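Local coordinates for protein aminopeptidase N (Francisella tularensis subsp. tularensis, PDB 5DLL) that probably removes N-terminal amino acids, alanine by preference, from intracellular peptides as a zinc-dependent aminopeptidase of the M1 family, at residues A[311-316]-A[329-334]; A[335-340]-A[398-403]. All blocks are in the same frame, centred on the assembly; numbering follows the deposited sequence.

Contact 1 of 2, residues A[311-316]-A[329-334]; sequences YFHNWT and SLKEGL. With ZN (zinc ion), chain B.
His313 meets the carboxylate of Glu332 across a shared zinc ion, the imidazole and carboxylate planes standing 89° apart. The metal is bound by NE2 of His313 at 2.2 Å and by both oxygens of Glu332, OE1 and OE2 each at 2.0 Å, so the carboxylate chelates it; His309 supplies the remaining protein ligand. The bend of Glu332 at chi2 (-65°) swings its carboxylate back to the metal although its CB points away from 311-316. Through its other ring nitrogen, ND1, His313 donates to the backbone O of Thr316 (3.0 Å, N-H...O 156°), which fixes the ring's rotation and leaves NE2 for zinc. Lys331 curls at chi3 and chi4 until NZ forms a salt bridge with Glu332 OE1 (2.8 Å), arriving from above the carboxylate plane; Glu276 is its second acidic partner. Away from the metal, the methyl CG2 of Thr316 packs on CD2 of Leu334, while OG1 of Thr316 is hydrogen-bonded to Arg338 and Thr335. The two histidines of an HExxH motif and a glutamate on helix 328-346 form the zinc site, as in other M1 peptidases, and here the lysine probably offsets part of the carboxylate's negative charge.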
ATOM      1  N   TYR A 311       8.949  -0.252 -10.091  1.00 34.74           N
ATOM      2  CA  TYR A 311       9.756   0.393 -11.136  1.00 36.46           C
ATOM      3  C   TYR A 311      10.262   1.769 -10.675  1.00 36.19           C
ATOM      4  O   TYR A 311      11.397   2.160 -10.978  1.00 36.91           O
ATOM      5  CB  TYR A 311       8.994   0.525 -12.472  1.00 42.39           C
ATOM      6  CG  TYR A 311       9.774   1.329 -13.503  1.00 41.55           C
ATOM      7  CD1 TYR A 311      10.812   0.749 -14.228  1.00 42.85           C
ATOM      8  CD2 TYR A 311       9.507   2.687 -13.712  1.00 42.78           C
ATOM      9  CE1 TYR A 311      11.550   1.487 -15.147  1.00 48.28           C
ATOM     10  CE2 TYR A 311      10.241   3.432 -14.625  1.00 42.36           C
ATOM     11  CZ  TYR A 311      11.260   2.829 -15.341  1.00 44.92           C
ATOM     12  OH  TYR A 311      11.990   3.558 -16.252  1.00 47.04           O
ATOM     13  N   PHE A 312       9.429   2.491  -9.931  1.00 36.48           N
ATOM     14  CA  PHE A 312       9.770   3.843  -9.487  1.00 33.97           C
ATOM     15  C   PHE A 312      10.911   3.846  -8.471  1.00 34.25           C
ATOM     16  O   PHE A 312      11.675   4.806  -8.413  1.00 34.30           O
ATOM     17  CB  PHE A 312       8.522   4.568  -8.958  1.00 32.36           C
ATOM     18  CG  PHE A 312       7.384   4.614  -9.953  1.00 32.72           C
ATOM     19  CD1 PHE A 312       7.630   4.785 -11.316  1.00 32.37           C
ATOM     20  CD2 PHE A 312       6.070   4.478  -9.533  1.00 31.49           C
ATOM     21  CE1 PHE A 312       6.598   4.809 -12.231  1.00 31.01           C
ATOM     22  CE2 PHE A 312       5.031   4.505 -10.447  1.00 31.44           C
ATOM     23  CZ  PHE A 312       5.296   4.672 -11.796  1.00 32.27           C
ATOM     24  N   HIS A 313      11.062   2.762  -7.708  1.00 34.88           N
ATOM     25  CA  HIS A 313      12.228   2.614  -6.818  1.00 37.99           C
ATOM     26  C   HIS A 313      13.561   2.706  -7.555  1.00 40.73           C
ATOM     27  O   HIS A 313      14.564   3.090  -6.956  1.00 43.17           O
ATOM     28  CB  HIS A 313      12.197   1.293  -6.042  1.00 38.17           C
ATOM     29  CG  HIS A 313      11.368   1.338  -4.799  1.00 34.55           C
ATOM     30  ND1 HIS A 313      11.553   2.286  -3.817  1.00 34.49           N
ATOM     31  CD2 HIS A 313      10.357   0.547  -4.374  1.00 35.92           C
ATOM     32  CE1 HIS A 313      10.684   2.082  -2.843  1.00 36.13           C
ATOM     33  NE2 HIS A 313       9.947   1.032  -3.158  1.00 37.99           N
ATOM     34  N   ASN A 314      13.578   2.349  -8.840  1.00 44.59           N
ATOM     35  CA  ASN A 314      14.804   2.407  -9.638  1.00 41.89           C
ATOM     36  C   ASN A 314      15.590   3.699  -9.436  1.00 38.20           C
ATOM     37  O   ASN A 314      16.817   3.674  -9.409  1.00 38.74           O
ATOM     38  CB  ASN A 314      14.510   2.226 -11.126  1.00 40.88           C
ATOM     39  CG  ASN A 314      15.771   2.021 -11.940  1.00 40.69           C
ATOM     40  OD1 ASN A 314      16.545   1.119 -11.655  1.00 44.24           O
ATOM     41  ND2 ASN A 314      15.986   2.860 -12.952  1.00 41.74           N
ATOM     42  N   TRP A 315      14.882   4.817  -9.308  1.00 35.53           N
ATOM     43  CA  TRP A 315      15.521   6.096  -8.991  1.00 35.26           C
ATOM     44  C   TRP A 315      15.384   6.420  -7.508  1.00 32.76           C
ATOM     45  O   TRP A 315      16.378   6.694  -6.845  1.00 30.57           O
ATOM     46  CB  TRP A 315      14.967   7.231  -9.871  1.00 35.18           C
ATOM     47  CG  TRP A 315      15.585   7.226 -11.235  1.00 34.98           C
ATOM     48  CD1 TRP A 315      15.084   6.640 -12.361  1.00 33.80           C
ATOM     49  CD2 TRP A 315      16.847   7.796 -11.607  1.00 36.86           C
ATOM     50  NE1 TRP A 315      15.950   6.817 -13.413  1.00 33.24           N
ATOM     51  CE2 TRP A 315      17.040   7.524 -12.978  1.00 35.24           C
ATOM     52  CE3 TRP A 315      17.832   8.512 -10.914  1.00 36.90           C
ATOM     53  CZ2 TRP A 315      18.175   7.948 -13.672  1.00 36.19           C
ATOM     54  CZ3 TRP A 315      18.957   8.935 -11.605  1.00 36.23           C
ATOM     55  CH2 TRP A 315      19.119   8.652 -12.969  1.00 36.27           C
ATOM     56  N   THR A 316      14.158   6.371  -6.991  1.00 32.29           N
ATOM     57  CA  THR A 316      13.905   6.680  -5.584  1.00 33.57           C
ATOM     58  C   THR A 316      14.001   5.427  -4.715  1.00 35.52           C
ATOM     59  O   THR A 316      12.991   4.884  -4.259  1.00 34.98           O
ATOM     60  CB  THR A 316      12.534   7.359  -5.389  1.00 34.42           C
ATOM     61  OG1 THR A 316      11.494   6.531  -5.926  1.00 30.47           O
ATOM     62  CG2 THR A 316      12.521   8.719  -6.078  1.00 37.92           C
ATOM     63  N   SER A 329      10.843   6.385   5.549  1.00 51.37           N
ATOM     64  CA  SER A 329       9.776   7.286   5.084  1.00 47.70           C
ATOM     65  C   SER A 329      10.181   8.116   3.856  1.00 48.95           C
ATOM     66  O   SER A 329       9.331   8.758   3.235  1.00 48.46           O
ATOM     67  CB  SER A 329       9.342   8.230   6.209  1.00 46.83           C
ATOM     68  OG  SER A 329      10.405   9.083   6.600  1.00 50.76           O
ATOM     69  N   LEU A 330      11.478   8.126   3.539  1.00 53.65           N
ATOM     70  CA  LEU A 330      11.993   8.706   2.298  1.00 47.64           C
ATOM     71  C   LEU A 330      12.090   7.664   1.171  1.00 49.96           C
ATOM     72  O   LEU A 330      11.686   7.944   0.041  1.00 50.70           O
ATOM     73  CB  LEU A 330      13.369   9.335   2.535  1.00 49.71           C
ATOM     74  CG  LEU A 330      14.075   9.889   1.292  1.00 54.45           C
ATOM     75  CD1 LEU A 330      13.247  11.001   0.663  1.00 56.75           C
ATOM     76  CD2 LEU A 330      15.473  10.374   1.641  1.00 56.15           C
ATOM     77  N   LYS A 331      12.637   6.480   1.461  1.00 45.35           N
ATOM     78  CA  LYS A 331      12.814   5.459   0.419  1.00 42.92           C
ATOM     79  C   LYS A 331      11.474   5.007  -0.123  1.00 41.48           C
ATOM     80  O   LYS A 331      11.305   4.869  -1.340  1.00 45.49           O
ATOM     81  CB  LYS A 331      13.580   4.229   0.921  1.00 44.91           C
ATOM     82  CG  LYS A 331      13.781   3.175  -0.169  1.00 40.42           C
ATOM     83  CD  LYS A 331      14.364   1.882   0.360  1.00 39.69           C
ATOM     84  CE  LYS A 331      13.301   0.956   0.927  1.00 39.06           C
ATOM     85  NZ  LYS A 331      12.625   0.156  -0.128  1.00 36.63           N
ATOM     86  N   GLU A 332      10.531   4.762   0.782  1.00 37.09           N
ATOM     87  CA  GLU A 332       9.221   4.274   0.381  1.00 37.79           C
ATOM     88  C   GLU A 332       8.214   5.406   0.217  1.00 35.78           C
ATOM     89  O   GLU A 332       7.527   5.456  -0.798  1.00 41.17           O
ATOM     90  CB  GLU A 332       8.715   3.183   1.335  1.00 37.07           C
ATOM     91  CG  GLU A 332       9.409   1.830   1.149  1.00 35.91           C
ATOM     92  CD  GLU A 332       9.147   1.172  -0.204  1.00 36.15           C
ATOM     93  OE1 GLU A 332       9.808   0.140  -0.426  1.00 45.41           O
ATOM     94  OE2 GLU A 332       8.347   1.748  -0.961  1.00 35.95           O
ATOM     95  N   GLY A 333       8.145   6.326   1.178  1.00 34.44           N
ATOM     96  CA  GLY A 333       7.196   7.449   1.098  1.00 34.41           C
ATOM     97  C   GLY A 333       7.239   8.209  -0.224  1.00 33.20           C
ATOM     98  O   GLY A 333       6.201   8.515  -0.818  1.00 32.48           O
ATOM     99  N   LEU A 334       8.448   8.517  -0.680  1.00 31.30           N
ATOM    100  CA  LEU A 334       8.647   9.178  -1.962  1.00 32.25           C
ATOM    101  C   LEU A 334       8.149   8.300  -3.107  1.00 33.03           C
ATOM    102  O   LEU A 334       7.468   8.786  -4.000  1.00 43.69           O
ATOM    103  CB  LEU A 334      10.129   9.526  -2.158  1.00 31.59           C
ATOM    104  CG  LEU A 334      10.536  10.237  -3.450  1.00 32.37           C
ATOM    105  CD1 LEU A 334       9.722  11.503  -3.670  1.00 35.29           C
ATOM    106  CD2 LEU A 334      12.024  10.558  -3.436  1.00 31.48           C
TER
HETATM  107 ZN    ZN B 901       8.501   0.010  -1.934  1.00 40.06          ZN

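Contact 2 of 2, residues A[335-340]-A[398-403]; sequences TVFRDQ and EIIRMI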
ATOM      1  N   THR A 335       8.474   7.011  -3.063  1.00 32.84           N
ATOM      2  CA  THR A 335       8.059   6.057  -4.093  1.00 30.96           C
ATOM      3  C   THR A 335       6.562   5.732  -4.016  1.00 30.22           C
ATOM      4  O   THR A 335       5.954   5.369  -5.023  1.00 30.19           O
ATOM      5  CB  THR A 335       8.856   4.736  -3.983  1.00 33.10           C
ATOM      6  OG1 THR A 335      10.251   5.017  -3.811  1.00 30.48           O
ATOM      7  CG2 THR A 335       8.667   3.887  -5.228  1.00 34.15           C
ATOM      8  N   VAL A 336       5.983   5.838  -2.820  1.00 30.32           N
ATOM      9  CA  VAL A 336       4.542   5.659  -2.619  1.00 29.49           C
ATOM     10  C   VAL A 336       3.807   6.862  -3.197  1.00 31.90           C
ATOM     11  O   VAL A 336       2.809   6.713  -3.912  1.00 31.98           O
ATOM     12  CB  VAL A 336       4.179   5.489  -1.122  1.00 31.14           C
ATOM     13  CG1 VAL A 336       2.683   5.657  -0.890  1.00 33.94           C
ATOM     14  CG2 VAL A 336       4.627   4.124  -0.606  1.00 30.59           C
ATOM     15  N   PHE A 337       4.300   8.056  -2.882  1.00 32.85           N
ATOM     16  CA  PHE A 337       3.755   9.282  -3.453  1.00 34.69           C
ATOM     17  C   PHE A 337       3.755   9.194  -4.975  1.00 34.17           C
ATOM     18  O   PHE A 337       2.780   9.555  -5.630  1.00 35.28           O
ATOM     19  CB  PHE A 337       4.565  10.496  -2.994  1.00 37.80           C
ATOM     20  CG  PHE A 337       4.234  11.756  -3.738  1.00 38.01           C
ATOM     21  CD1 PHE A 337       3.116  12.495  -3.402  1.00 39.13           C
ATOM     22  CD2 PHE A 337       5.042  12.197  -4.777  1.00 39.55           C
ATOM     23  CE1 PHE A 337       2.804  13.652  -4.089  1.00 43.21           C
ATOM     24  CE2 PHE A 337       4.742  13.359  -5.466  1.00 38.99           C
ATOM     25  CZ  PHE A 337       3.620  14.088  -5.123  1.00 41.74           C
ATOM     26  N   ARG A 338       4.847   8.691  -5.531  1.00 32.77           N
ATOM     27  CA  ARG A 338       4.957   8.540  -6.972  1.00 34.15           C
ATOM     28  C   ARG A 338       3.965   7.520  -7.531  1.00 33.29           C
ATOM     29  O   ARG A 338       3.306   7.796  -8.527  1.00 39.71           O
ATOM     30  CB  ARG A 338       6.381   8.167  -7.354  1.00 33.66           C
ATOM     31  CG  ARG A 338       7.387   9.260  -7.039  1.00 34.11           C
ATOM     32  CD  ARG A 338       8.793   8.770  -7.308  1.00 34.74           C
ATOM     33  NE  ARG A 338       9.001   8.606  -8.744  1.00 40.23           N
ATOM     34  CZ  ARG A 338      10.000   7.927  -9.295  1.00 42.01           C
ATOM     35  NH1 ARG A 338      10.903   7.316  -8.545  1.00 59.42           N
ATOM     36  NH2 ARG A 338      10.089   7.855 -10.607  1.00 42.15           N
ATOM     37  N   ASP A 339       3.846   6.360  -6.889  1.00 33.81           N
ATOM     38  CA  ASP A 339       2.905   5.328  -7.353  1.00 38.07           C
ATOM     39  C   ASP A 339       1.448   5.804  -7.294  1.00 38.12           C
ATOM     40  O   ASP A 339       0.644   5.441  -8.151  1.00 40.06           O
ATOM     41  CB  ASP A 339       3.096   3.982  -6.606  1.00 44.42           C
ATOM     42  CG  ASP A 339       2.090   3.760  -5.457  1.00 50.37           C
ATOM     43  OD1 ASP A 339       2.540   3.564  -4.308  1.00 54.29           O
ATOM     44  OD2 ASP A 339       0.860   3.744  -5.698  1.00 54.22           O
ATOM     45  N   GLN A 340       1.105   6.609  -6.292  1.00 37.75           N
ATOM     46  CA  GLN A 340      -0.271   7.098  -6.175  1.00 37.58           C
ATOM     47  C   GLN A 340      -0.543   8.256  -7.141  1.00 38.05           C
ATOM     48  O   GLN A 340      -1.685   8.476  -7.543  1.00 35.10           O
ATOM     49  CB  GLN A 340      -0.636   7.432  -4.720  1.00 38.93           C
ATOM     50  CG  GLN A 340       0.167   8.527  -4.048  1.00 40.64           C
ATOM     51  CD  GLN A 340      -0.038   8.558  -2.537  1.00 46.44           C
ATOM     52  OE1 GLN A 340      -0.336   7.533  -1.916  1.00 39.62           O
ATOM     53  NE2 GLN A 340       0.138   9.736  -1.932  1.00 46.66           N
ATOM     54  N   GLU A 398       2.213  11.459   2.315  1.00 39.46           N
ATOM     55  CA  GLU A 398       1.468  12.694   2.599  1.00 38.41           C
ATOM     56  C   GLU A 398       2.403  13.864   2.856  1.00 39.23           C
ATOM     57  O   GLU A 398       2.122  14.984   2.433  1.00 41.58           O
ATOM     58  CB  GLU A 398       0.544  12.528   3.816  1.00 38.03           C
ATOM     59  CG  GLU A 398      -0.646  11.610   3.593  1.00 42.79           C
ATOM     60  CD  GLU A 398      -1.634  12.153   2.578  1.00 49.91           C
ATOM     61  OE1 GLU A 398      -2.209  13.243   2.824  1.00 59.66           O
ATOM     62  OE2 GLU A 398      -1.835  11.485   1.538  1.00 41.10           O
ATOM     63  N   ILE A 399       3.510  13.606   3.550  1.00 38.30           N
ATOM     64  CA  ILE A 399       4.492  14.653   3.843  1.00 43.43           C
ATOM     65  C   ILE A 399       5.191  15.114   2.562  1.00 44.78           C
ATOM     66  O   ILE A 399       5.447  16.308   2.380  1.00 39.63           O
ATOM     67  CB  ILE A 399       5.540  14.188   4.880  1.00 39.55           C
ATOM     68  CG1 ILE A 399       4.871  13.870   6.225  1.00 45.77           C
ATOM     69  CG2 ILE A 399       6.619  15.244   5.081  1.00 41.60           C
ATOM     70  CD1 ILE A 399       4.169  15.033   6.893  1.00 48.81           C
ATOM     71  N   ILE A 400       5.490  14.165   1.679  1.00 40.46           N
ATOM     72  CA  ILE A 400       6.081  14.479   0.380  1.00 41.92           C
ATOM     73  C   ILE A 400       5.079  15.220  -0.506  1.00 43.12           C
ATOM     74  O   ILE A 400       5.449  16.137  -1.241  1.00 42.13           O
ATOM     75  CB  ILE A 400       6.608  13.198  -0.290  1.00 42.51           C
ATOM     76  CG1 ILE A 400       7.918  12.787   0.390  1.00 46.11           C
ATOM     77  CG2 ILE A 400       6.835  13.397  -1.783  1.00 43.97           C
ATOM     78  CD1 ILE A 400       8.080  11.300   0.576  1.00 54.87           C
ATOM     79  N   ARG A 401       3.813  14.824  -0.414  1.00 41.81           N
ATOM     80  CA  ARG A 401       2.724  15.501  -1.112  1.00 38.80           C
ATOM     81  C   ARG A 401       2.524  16.937  -0.620  1.00 37.87           C
ATOM     82  O   ARG A 401       2.190  17.821  -1.403  1.00 38.39           O
ATOM     83  CB  ARG A 401       1.427  14.703  -0.947  1.00 37.17           C
ATOM     84  CG  ARG A 401       0.219  15.320  -1.628  1.00 36.93           C
ATOM     85  CD  ARG A 401      -0.994  14.412  -1.524  1.00 36.24           C
ATOM     86  NE  ARG A 401      -0.816  13.181  -2.288  1.00 35.83           N
ATOM     87  CZ  ARG A 401      -0.910  13.086  -3.612  1.00 38.22           C
ATOM     88  NH1 ARG A 401      -1.174  14.152  -4.360  1.00 41.99           N
ATOM     89  NH2 ARG A 401      -0.729  11.914  -4.199  1.00 39.07           N
ATOM     90  N   MET A 402       2.722  17.160   0.675  1.00 38.20           N
ATOM     91  CA  MET A 402       2.616  18.502   1.250  1.00 43.78           C
ATOM     92  C   MET A 402       3.668  19.468   0.708  1.00 46.74           C
ATOM     93  O   MET A 402       3.439  20.677   0.674  1.00 52.54           O
ATOM     94  CB  MET A 402       2.710  18.450   2.778  1.00 45.75           C
ATOM     95  CG  MET A 402       1.363  18.356   3.474  1.00 46.34           C
ATOM     96  SD  MET A 402       1.523  18.017   5.234  1.00 61.26           S
ATOM     97  CE  MET A 402       2.421  19.460   5.778  1.00 64.67           C
ATOM     98  N   ILE A 403       4.820  18.936   0.302  1.00 48.81           N
ATOM     99  CA  ILE A 403       5.867  19.745  -0.323  1.00 47.92           C
ATOM    100  C   ILE A 403       5.493  20.038  -1.775  1.00 45.66           C
ATOM    101  O   ILE A 403       5.768  21.125  -2.286  1.00 57.25           O
ATOM    102  CB  ILE A 403       7.245  19.052  -0.269  1.00 53.48           C
ATOM    103  CG1 ILE A 403       7.644  18.741   1.180  1.00 57.14           C
ATOM    104  CG2 ILE A 403       8.306  19.939  -0.900  1.00 50.84           C
ATOM    105  CD1 ILE A 403       8.817  17.791   1.313  1.00 59.31           C
TER
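With CG anti to the backbone N in both Phe337 and Arg401, the phenyl ring and the arginine chain point into the interface between segments 335-340 and 398-403; a turn at chi3 (-67°) then folds the guanidinium back toward the ring. CE1 of Phe337 lies over the centre of one guanidinium face, 3.8 Å from Arg401 CZ, the two planes inclined by 55°. The same corner of the ring rests on the base of the arginine, CE1 of Phe337 being 3.6 Å from Arg401 CB. Ile400 covers one face of the phenyl: its CG2 makes a CH-pi contact 4.0 Å from the ring centroid, displaced toward the rim and closest to Phe337 CG. Gln340 approaches Arg401 from the opposite direction, its aliphatic CG at the guanidinium edge, 3.5 Å from Arg401 NH2. The charge of Arg401 is met by a salt bridge from NH1 to Glu341, and Glu398 pairs with Arg353. The axes of the two segments approach to 9.0 Å at 71°. Helix 349-369 flanks the polar end at Gln340 and Arg401, Phe412 further along helix 390-423 touches both Phe337 and Ile400, and helix 297-312 packs against other residues of 335-340.

Overall arrangement
Both contacts are buried in the peptidase M1 domain, their centres 10 Å apart, and both use helix 328-346: its first part faces the zinc-binding segment in contact 1, the next part faces helix 390-423 in contact 2. Contact 1 is dominated by metal coordination and charge, whereas contact 2 joins two helices through an aromatic ring, an aliphatic branch and an arginine. They are tied directly, since a threonine hydroxyl of contact 1 bonds to side chains of 335-340. Asp339 of 335-340 also accepts a hydrogen bond from the zinc ligand His309, which makes this segment part of the second shell of the metal site.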